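Local structure of prephenate dehydrogenase (Corynebacterium glutamicum ATCC 13032, 3KTD) at residues 108-122 against 150-164. The protein probably oxidises prephenate with NAD+ or NADP+ as the hydride acceptor, as its family does in tyrosine biosynthesis. Residues are numbered along the deposited sequence; the frame is centred on the assembly and turned at random.
Sequences YDAVKARNMQHRYVG and TFDQLFDGTDINSTW
Gln153 reaches into the turn that joins helix 105-113 to strand 120-125 and gives its amide to the backbone there: NE2 donates to Gln117 O at 2.9 Å, almost straight (173°), in the carbonyl plane and on a lone pair. The chain bends at chi2 (86°), which turns NE2 toward that carbonyl, while CB of Gln153 lies over one face of the Trp164 indole. Trp164, its CG anti to the backbone N (chi1 -173°), lays the edge of its ring against the same turn; NE1 donates to Tyr120 O at 2.8 Å from above the carbonyl plane, and CZ2 packs on CG2 of Val121. Farther along, Thr150 N bonds to Gly122 O at 2.9 Å, where the chain leaves strand 146-149, the antiparallel neighbour of 120-125 in the Rossmann-type sheet. At the other end, Tyr108 OH donates to Asp156 OD2 (2.7 Å) on the syn side of the carboxylate. OD1 of Asp156 closes an Asx turn by accepting from Thr158 N, and also takes the Thr158 hydroxyl. The solvent side, with exposed His118, is looser. His118 has the methyl CG2 of Thr158 over one ring face and makes only a weak NE2 bond to Asp159 O at 3.1 Å; Arg119 NH1 bonds to His118 O but reaches Thr163 OG1 only weakly, while NH2 is held by Asn94. Neutral side-chain donors thus satisfy backbone carbonyls on the buried side, whereas Asp156 ties loop to helix through OD2 alone, its charge perhaps eased through space by Lys112 NZ, 4.5 Å from OD2 and beyond a salt bridge.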
ATOM      1  N   TYR A 108       1.960  29.450  -4.566  1.00 34.62           N
ATOM      2  CA  TYR A 108       2.937  30.495  -4.845  1.00 34.77           C
ATOM      3  C   TYR A 108       2.395  31.455  -5.919  1.00 35.32           C
ATOM      4  O   TYR A 108       2.470  32.679  -5.758  1.00 35.88           O
ATOM      5  CB  TYR A 108       4.276  29.865  -5.241  1.00 34.90           C
ATOM      6  CG  TYR A 108       5.464  30.804  -5.289  1.00 35.02           C
ATOM      7  CD1 TYR A 108       5.634  31.812  -4.333  1.00 36.72           C
ATOM      8  CD2 TYR A 108       6.452  30.645  -6.259  1.00 32.26           C
ATOM      9  CE1 TYR A 108       6.733  32.664  -4.374  1.00 36.88           C
ATOM     10  CE2 TYR A 108       7.560  31.487  -6.307  1.00 33.80           C
ATOM     11  CZ  TYR A 108       7.698  32.495  -5.359  1.00 37.46           C
ATOM     12  OH  TYR A 108       8.793  33.335  -5.397  1.00 38.30           O
ATOM     13  N   ASP A 109       1.819  30.895  -6.984  1.00 34.91           N
ATOM     14  CA  ASP A 109       1.158  31.677  -8.025  1.00 34.60           C
ATOM     15  C   ASP A 109       0.100  32.610  -7.436  1.00 34.13           C
ATOM     16  O   ASP A 109       0.053  33.802  -7.761  1.00 34.48           O
ATOM     17  CB  ASP A 109       0.472  30.753  -9.041  1.00 34.82           C
ATOM     18  CG  ASP A 109       1.439  30.095  -9.996  1.00 35.29           C
ATOM     19  OD1 ASP A 109       2.618  30.489 -10.068  1.00 39.04           O
ATOM     20  OD2 ASP A 109       1.003  29.174 -10.701  1.00 40.38           O
ATOM     21  N   ALA A 110      -0.752  32.063  -6.577  1.00 33.03           N
ATOM     22  CA  ALA A 110      -1.814  32.846  -5.964  1.00 32.57           C
ATOM     23  C   ALA A 110      -1.217  33.976  -5.133  1.00 32.13           C
ATOM     24  O   ALA A 110      -1.763  35.076  -5.099  1.00 31.06           O
ATOM     25  CB  ALA A 110      -2.707  31.959  -5.108  1.00 32.22           C
ATOM     26  N   VAL A 111      -0.091  33.698  -4.479  1.00 32.11           N
ATOM     27  CA  VAL A 111       0.600  34.701  -3.677  1.00 32.81           C
ATOM     28  C   VAL A 111       1.252  35.781  -4.555  1.00 32.94           C
ATOM     29  O   VAL A 111       1.214  36.962  -4.226  1.00 32.41           O
ATOM     30  CB  VAL A 111       1.655  34.048  -2.770  1.00 33.23           C
ATOM     31  CG1 VAL A 111       2.609  35.089  -2.229  1.00 30.85           C
ATOM     32  CG2 VAL A 111       0.971  33.269  -1.637  1.00 33.13           C
ATOM     33  N   LYS A 112       1.846  35.368  -5.669  1.00 33.08           N
ATOM     34  CA  LYS A 112       2.477  36.313  -6.577  1.00 33.34           C
ATOM     35  C   LYS A 112       1.444  37.213  -7.236  1.00 34.10           C
ATOM     36  O   LYS A 112       1.690  38.416  -7.406  1.00 34.70           O
ATOM     37  CB  LYS A 112       3.339  35.609  -7.628  1.00 32.94           C
ATOM     38  CG  LYS A 112       4.696  35.147  -7.088  1.00 34.00           C
ATOM     39  CD  LYS A 112       5.604  34.499  -8.164  1.00 34.18           C
ATOM     40  CE  LYS A 112       5.096  33.130  -8.614  1.00 33.37           C
ATOM     41  NZ  LYS A 112       6.134  32.358  -9.326  1.00 32.93           N
ATOM     42  N   ALA A 113       0.287  36.649  -7.586  1.00 34.08           N
ATOM     43  CA  ALA A 113      -0.793  37.438  -8.203  1.00 33.56           C
ATOM     44  C   ALA A 113      -1.269  38.581  -7.282  1.00 32.85           C
ATOM     45  O   ALA A 113      -1.775  39.596  -7.752  1.00 32.46           O
ATOM     46  CB  ALA A 113      -1.954  36.536  -8.601  1.00 32.99           C
ATOM     47  N   ARG A 114      -1.076  38.405  -5.977  1.00 32.89           N
ATOM     48  CA  ARG A 114      -1.465  39.389  -4.970  1.00 33.14           C
ATOM     49  C   ARG A 114      -0.259  40.179  -4.433  1.00 33.59           C
ATOM     50  O   ARG A 114      -0.392  40.958  -3.486  1.00 33.73           O
ATOM     51  CB  ARG A 114      -2.217  38.674  -3.828  1.00 33.08           C
ATOM     52  CG  ARG A 114      -3.587  38.158  -4.255  1.00 32.22           C
ATOM     53  CD  ARG A 114      -4.214  37.114  -3.319  1.00 32.66           C
ATOM     54  NE  ARG A 114      -5.456  36.584  -3.906  1.00 32.41           N
ATOM     55  CZ  ARG A 114      -5.515  35.665  -4.880  1.00 33.54           C
ATOM     56  NH1 ARG A 114      -4.403  35.141  -5.394  1.00 33.34           N
ATOM     57  NH2 ARG A 114      -6.693  35.266  -5.355  1.00 30.24           N
ATOM     58  N   ASN A 115       0.909  39.981  -5.047  1.00 34.13           N
ATOM     59  CA  ASN A 115       2.154  40.665  -4.650  1.00 33.89           C
ATOM     60  C   ASN A 115       2.534  40.489  -3.179  1.00 32.86           C
ATOM     61  O   ASN A 115       3.017  41.413  -2.534  1.00 31.30           O
ATOM     62  CB  ASN A 115       2.089  42.144  -5.036  1.00 34.03           C
ATOM     63  CG  ASN A 115       2.109  42.334  -6.525  1.00 35.50           C
ATOM     64  OD1 ASN A 115       3.083  41.976  -7.190  1.00 40.38           O
ATOM     65  ND2 ASN A 115       1.031  42.883  -7.068  1.00 37.50           N
HETATM   66  N   MSE A 116       2.335  39.270  -2.679  1.00 33.12           N
HETATM   67  CA  MSE A 116       2.612  38.929  -1.285  1.00 32.35           C
HETATM   68  C   MSE A 116       3.875  38.088  -1.153  1.00 32.04           C
HETATM   69  O   MSE A 116       4.211  37.646  -0.057  1.00 31.13           O
HETATM   70  CB  MSE A 116       1.416  38.190  -0.687  1.00 31.95           C
HETATM   71  CG  MSE A 116       0.132  39.029  -0.634  1.00 32.08           C
HETATM   72 SE   MSE A 116      -1.488  38.017  -0.180  0.75 28.54          SE
HETATM   73  CE  MSE A 116      -1.160  37.687   1.701  1.00 25.15           C
ATOM     74  N   GLN A 117       4.596  37.902  -2.260  1.00 32.85           N
ATOM     75  CA  GLN A 117       5.802  37.064  -2.256  1.00 33.67           C
ATOM     76  C   GLN A 117       6.934  37.560  -1.346  1.00 34.56           C
ATOM     77  O   GLN A 117       7.769  36.774  -0.926  1.00 35.65           O
ATOM     78  CB  GLN A 117       6.323  36.773  -3.671  1.00 33.24           C
ATOM     79  CG  GLN A 117       6.689  37.975  -4.519  1.00 34.39           C
ATOM     80  CD  GLN A 117       5.519  38.510  -5.305  1.00 32.74           C
ATOM     81  OE1 GLN A 117       4.388  38.466  -4.840  1.00 35.61           O
ATOM     82  NE2 GLN A 117       5.783  39.023  -6.495  1.00 30.53           N
ATOM     83  N   HIS A 118       6.954  38.843  -1.020  1.00 35.69           N
ATOM     84  CA  HIS A 118       7.974  39.367  -0.112  1.00 36.38           C
ATOM     85  C   HIS A 118       7.720  38.971   1.354  1.00 36.03           C
ATOM     86  O   HIS A 118       8.575  39.193   2.197  1.00 36.08           O
ATOM     87  CB  HIS A 118       8.116  40.894  -0.270  1.00 36.90           C
ATOM     88  CG  HIS A 118       8.716  41.310  -1.584  1.00 39.95           C
ATOM     89  ND1 HIS A 118       7.952  41.683  -2.671  1.00 42.88           N
ATOM     90  CD2 HIS A 118      10.006  41.389  -1.993  1.00 42.91           C
ATOM     91  CE1 HIS A 118       8.743  41.982  -3.686  1.00 41.84           C
ATOM     92  NE2 HIS A 118       9.994  41.808  -3.303  1.00 41.90           N
ATOM     93  N   ARG A 119       6.572  38.363   1.655  1.00 36.23           N
ATOM     94  CA  ARG A 119       6.246  37.948   3.034  1.00 36.51           C
ATOM     95  C   ARG A 119       5.890  36.457   3.203  1.00 35.91           C
ATOM     96  O   ARG A 119       5.500  36.037   4.288  1.00 36.31           O
ATOM     97  CB  ARG A 119       5.075  38.789   3.542  1.00 37.30           C
ATOM     98  CG  ARG A 119       5.381  40.265   3.693  1.00 38.85           C
ATOM     99  CD  ARG A 119       6.279  40.517   4.892  1.00 43.01           C
ATOM    100  NE  ARG A 119       6.727  41.910   4.955  1.00 45.96           N
ATOM    101  CZ  ARG A 119       7.883  42.368   4.475  1.00 45.05           C
ATOM    102  NH1 ARG A 119       8.770  41.557   3.902  1.00 43.54           N
ATOM    103  NH2 ARG A 119       8.165  43.655   4.584  1.00 46.64           N
ATOM    104  N   TYR A 120       6.068  35.664   2.150  1.00 35.02           N
ATOM    105  CA  TYR A 120       5.607  34.278   2.111  1.00 34.18           C
ATOM    106  C   TYR A 120       6.717  33.243   2.098  1.00 33.83           C
ATOM    107  O   TYR A 120       7.711  33.389   1.390  1.00 33.69           O
ATOM    108  CB  TYR A 120       4.760  34.078   0.850  1.00 34.24           C
ATOM    109  CG  TYR A 120       4.367  32.645   0.537  1.00 33.78           C
ATOM    110  CD1 TYR A 120       3.541  31.920   1.391  1.00 35.52           C
ATOM    111  CD2 TYR A 120       4.778  32.038  -0.640  1.00 35.89           C
ATOM    112  CE1 TYR A 120       3.163  30.621   1.090  1.00 36.71           C
ATOM    113  CE2 TYR A 120       4.404  30.742  -0.953  1.00 36.71           C
ATOM    114  CZ  TYR A 120       3.599  30.042  -0.086  1.00 38.09           C
ATOM    115  OH  TYR A 120       3.244  28.758  -0.396  1.00 40.62           O
ATOM    116  N   VAL A 121       6.539  32.193   2.888  1.00 33.85           N
ATOM    117  CA  VAL A 121       7.403  31.031   2.798  1.00 33.80           C
ATOM    118  C   VAL A 121       6.535  29.780   2.712  1.00 33.67           C
ATOM    119  O   VAL A 121       5.851  29.415   3.662  1.00 33.49           O
ATOM    120  CB  VAL A 121       8.366  30.926   3.962  1.00 34.29           C
ATOM    121  CG1 VAL A 121       9.286  29.703   3.750  1.00 30.81           C
ATOM    122  CG2 VAL A 121       9.171  32.231   4.096  1.00 32.59           C
ATOM    123  N   GLY A 122       6.556  29.134   1.555  1.00 33.61           N
ATOM    124  CA  GLY A 122       5.792  27.920   1.364  1.00 33.70           C
ATOM    125  C   GLY A 122       6.266  26.813   2.284  1.00 33.49           C
ATOM    126  O   GLY A 122       7.455  26.693   2.584  1.00 32.63           O
ATOM    127  N   THR A 150       9.950  25.948   1.420  1.00 32.62           N
ATOM    128  CA  THR A 150      10.389  26.485   0.140  1.00 32.77           C
ATOM    129  C   THR A 150      11.355  27.660   0.273  1.00 32.43           C
ATOM    130  O   THR A 150      11.555  28.205   1.359  1.00 31.73           O
ATOM    131  CB  THR A 150       9.197  26.917  -0.702  1.00 33.41           C
ATOM    132  OG1 THR A 150       8.460  27.922   0.010  1.00 34.38           O
ATOM    133  CG2 THR A 150       8.303  25.715  -0.999  1.00 30.84           C
ATOM    134  N   PHE A 151      11.958  28.017  -0.857  1.00 32.78           N
ATOM    135  CA  PHE A 151      12.933  29.102  -0.937  1.00 32.85           C
ATOM    136  C   PHE A 151      13.054  29.670  -2.362  1.00 33.33           C
ATOM    137  O   PHE A 151      14.126  30.097  -2.772  1.00 33.51           O
ATOM    138  CB  PHE A 151      14.310  28.612  -0.443  1.00 32.46           C
ATOM    139  CG  PHE A 151      14.902  27.483  -1.266  1.00 32.50           C
ATOM    140  CD1 PHE A 151      14.575  26.160  -1.000  1.00 34.05           C
ATOM    141  CD2 PHE A 151      15.805  27.745  -2.286  1.00 32.78           C
ATOM    142  CE1 PHE A 151      15.125  25.125  -1.752  1.00 34.87           C
ATOM    143  CE2 PHE A 151      16.357  26.714  -3.043  1.00 32.86           C
ATOM    144  CZ  PHE A 151      16.016  25.406  -2.777  1.00 34.35           C
ATOM    145  N   ASP A 152      11.955  29.710  -3.105  1.00 33.97           N
ATOM    146  CA  ASP A 152      12.009  30.159  -4.503  1.00 34.74           C
ATOM    147  C   ASP A 152      12.470  31.612  -4.635  1.00 35.04           C
ATOM    148  O   ASP A 152      13.183  31.953  -5.583  1.00 34.63           O
ATOM    149  CB  ASP A 152      10.651  30.003  -5.199  1.00 35.01           C
ATOM    150  CG  ASP A 152      10.132  28.581  -5.163  1.00 36.17           C
ATOM    151  OD1 ASP A 152       9.659  28.149  -4.087  1.00 37.06           O
ATOM    152  OD2 ASP A 152      10.173  27.911  -6.218  1.00 39.29           O
ATOM    153  N   GLN A 153      12.065  32.454  -3.680  1.00 35.40           N
ATOM    154  CA  GLN A 153      12.395  33.879  -3.699  1.00 35.83           C
ATOM    155  C   GLN A 153      13.898  34.154  -3.822  1.00 36.39           C
ATOM    156  O   GLN A 153      14.294  35.192  -4.350  1.00 37.16           O
ATOM    157  CB  GLN A 153      11.842  34.598  -2.462  1.00 36.15           C
ATOM    158  CG  GLN A 153      10.319  34.831  -2.443  1.00 34.61           C
ATOM    159  CD  GLN A 153       9.535  33.655  -1.883  1.00 33.88           C
ATOM    160  OE1 GLN A 153       9.940  32.503  -2.022  1.00 33.69           O
ATOM    161  NE2 GLN A 153       8.402  33.947  -1.254  1.00 29.57           N
ATOM    162  N   LEU A 154      14.726  33.232  -3.340  1.00 36.23           N
ATOM    163  CA  LEU A 154      16.174  33.377  -3.440  1.00 35.70           C
ATOM    164  C   LEU A 154      16.727  33.132  -4.832  1.00 35.65           C
ATOM    165  O   LEU A 154      17.823  33.588  -5.113  1.00 36.19           O
ATOM    166  CB  LEU A 154      16.885  32.430  -2.467  1.00 35.41           C
ATOM    167  CG  LEU A 154      16.613  32.667  -0.979  1.00 34.80           C
ATOM    168  CD1 LEU A 154      17.289  31.586  -0.163  1.00 31.21           C
ATOM    169  CD2 LEU A 154      17.058  34.066  -0.531  1.00 30.95           C
ATOM    170  N   PHE A 155      15.995  32.421  -5.695  1.00 35.88           N
ATOM    171  CA  PHE A 155      16.509  32.056  -7.038  1.00 36.17           C
ATOM    172  C   PHE A 155      15.647  32.418  -8.249  1.00 36.43           C
ATOM    173  O   PHE A 155      16.037  32.133  -9.372  1.00 36.64           O
ATOM    174  CB  PHE A 155      16.816  30.555  -7.093  1.00 36.56           C
ATOM    175  CG  PHE A 155      17.954  30.156  -6.217  1.00 37.86           C
ATOM    176  CD1 PHE A 155      19.257  30.187  -6.701  1.00 38.03           C
ATOM    177  CD2 PHE A 155      17.733  29.788  -4.895  1.00 38.70           C
ATOM    178  CE1 PHE A 155      20.320  29.842  -5.888  1.00 37.41           C
ATOM    179  CE2 PHE A 155      18.791  29.433  -4.073  1.00 37.39           C
ATOM    180  CZ  PHE A 155      20.088  29.461  -4.574  1.00 38.72           C
ATOM    181  N   ASP A 156      14.490  33.032  -8.041  1.00 37.44           N
ATOM    182  CA  ASP A 156      13.641  33.440  -9.160  1.00 37.97           C
ATOM    183  C   ASP A 156      13.668  34.965  -9.267  1.00 38.73           C
ATOM    184  O   ASP A 156      14.470  35.625  -8.592  1.00 38.66           O
ATOM    185  CB  ASP A 156      12.209  32.875  -9.007  1.00 37.91           C
ATOM    186  CG  ASP A 156      11.415  33.520  -7.864  1.00 37.95           C
ATOM    187  OD1 ASP A 156      11.967  34.368  -7.126  1.00 38.17           O
ATOM    188  OD2 ASP A 156      10.218  33.173  -7.715  1.00 35.90           O
ATOM    189  N   GLY A 157      12.786  35.521 -10.093  1.00 39.42           N
ATOM    190  CA  GLY A 157      12.725  36.964 -10.298  1.00 40.22           C
ATOM    191  C   GLY A 157      12.188  37.803  -9.145  1.00 41.11           C
ATOM    192  O   GLY A 157      11.838  38.961  -9.352  1.00 41.85           O
ATOM    193  N   THR A 158      12.109  37.246  -7.938  1.00 41.41           N
ATOM    194  CA  THR A 158      11.668  38.021  -6.785  1.00 41.62           C
ATOM    195  C   THR A 158      12.865  38.739  -6.188  1.00 42.57           C
ATOM    196  O   THR A 158      13.927  38.140  -6.026  1.00 42.34           O
ATOM    197  CB  THR A 158      11.052  37.143  -5.701  1.00 41.46           C
ATOM    198  OG1 THR A 158      10.113  36.249  -6.296  1.00 41.07           O
ATOM    199  CG2 THR A 158      10.349  38.013  -4.654  1.00 38.61           C
ATOM    200  N   ASP A 159      12.670  40.008  -5.836  1.00 43.75           N
ATOM    201  CA  ASP A 159      13.737  40.870  -5.333  1.00 44.61           C
ATOM    202  C   ASP A 159      13.588  41.035  -3.820  1.00 44.58           C
ATOM    203  O   ASP A 159      13.073  42.047  -3.344  1.00 45.32           O
ATOM    204  CB  ASP A 159      13.652  42.227  -6.057  1.00 45.11           C
ATOM    205  CG  ASP A 159      14.962  43.007  -6.040  1.00 46.89           C
ATOM    206  OD1 ASP A 159      15.990  42.482  -5.552  1.00 47.20           O
ATOM    207  OD2 ASP A 159      14.955  44.157  -6.542  1.00 48.34           O
ATOM    208  N   ILE A 160      14.043  40.042  -3.064  1.00 43.95           N
ATOM    209  CA  ILE A 160      13.837  40.040  -1.609  1.00 43.65           C
ATOM    210  C   ILE A 160      15.028  40.582  -0.832  1.00 43.37           C
ATOM    211  O   ILE A 160      16.132  40.663  -1.357  1.00 43.21           O
ATOM    212  CB  ILE A 160      13.426  38.622  -1.071  1.00 43.76           C
ATOM    213  CG1 ILE A 160      14.534  37.576  -1.257  1.00 43.09           C
ATOM    214  CG2 ILE A 160      12.155  38.151  -1.743  1.00 42.65           C
ATOM    215  CD1 ILE A 160      15.682  37.707  -0.274  1.00 44.82           C
ATOM    216  N   ASN A 161      14.778  40.951   0.422  1.00 43.51           N
ATOM    217  CA  ASN A 161      15.812  41.463   1.318  1.00 43.49           C
ATOM    218  C   ASN A 161      15.831  40.671   2.640  1.00 43.18           C
ATOM    219  O   ASN A 161      15.190  39.623   2.743  1.00 43.22           O
ATOM    220  CB  ASN A 161      15.608  42.967   1.552  1.00 43.67           C
ATOM    221  CG  ASN A 161      14.344  43.276   2.328  1.00 44.67           C
ATOM    222  OD1 ASN A 161      13.603  42.373   2.726  1.00 46.37           O
ATOM    223  ND2 ASN A 161      14.087  44.560   2.546  1.00 43.38           N
ATOM    224  N   SER A 162      16.542  41.181   3.646  1.00 42.57           N
ATOM    225  CA  SER A 162      16.751  40.452   4.906  1.00 42.13           C
ATOM    226  C   SER A 162      15.472  40.084   5.674  1.00 41.67           C
ATOM    227  O   SER A 162      15.443  39.065   6.374  1.00 42.56           O
ATOM    228  CB  SER A 162      17.686  41.241   5.833  1.00 41.94           C
ATOM    229  OG  SER A 162      17.002  42.322   6.443  1.00 42.57           O
ATOM    230  N   THR A 163      14.428  40.899   5.565  1.00 40.46           N
ATOM    231  CA  THR A 163      13.186  40.617   6.276  1.00 40.12           C
ATOM    232  C   THR A 163      12.607  39.266   5.820  1.00 39.41           C
ATOM    233  O   THR A 163      12.084  38.512   6.639  1.00 38.91           O
ATOM    234  CB  THR A 163      12.146  41.743   6.102  1.00 40.32           C
ATOM    235  OG1 THR A 163      11.859  41.911   4.710  1.00 42.54           O
ATOM    236  CG2 THR A 163      12.667  43.066   6.675  1.00 39.32           C
ATOM    237  N   TRP A 164      12.726  38.953   4.527  1.00 38.65           N
ATOM    238  CA  TRP A 164      12.266  37.658   4.021  1.00 38.25           C
ATOM    239  C   TRP A 164      13.114  36.532   4.586  1.00 37.71           C
ATOM    240  O   TRP A 164      12.588  35.496   4.971  1.00 38.45           O
ATOM    241  CB  TRP A 164      12.263  37.572   2.489  1.00 38.33           C
ATOM    242  CG  TRP A 164      11.631  36.284   2.021  1.00 38.28           C
ATOM    243  CD1 TRP A 164      10.310  36.066   1.779  1.00 39.80           C
ATOM    244  CD2 TRP A 164      12.290  35.031   1.790  1.00 37.81           C
ATOM    245  NE1 TRP A 164      10.102  34.759   1.396  1.00 39.58           N
ATOM    246  CE2 TRP A 164      11.301  34.102   1.399  1.00 38.21           C
ATOM    247  CE3 TRP A 164      13.617  34.603   1.883  1.00 38.38           C
ATOM    248  CZ2 TRP A 164      11.596  32.773   1.097  1.00 38.85           C
ATOM    249  CZ3 TRP A 164      13.913  33.280   1.582  1.00 39.49           C
ATOM    250  CH2 TRP A 164      12.904  32.379   1.196  1.00 39.02           C
TER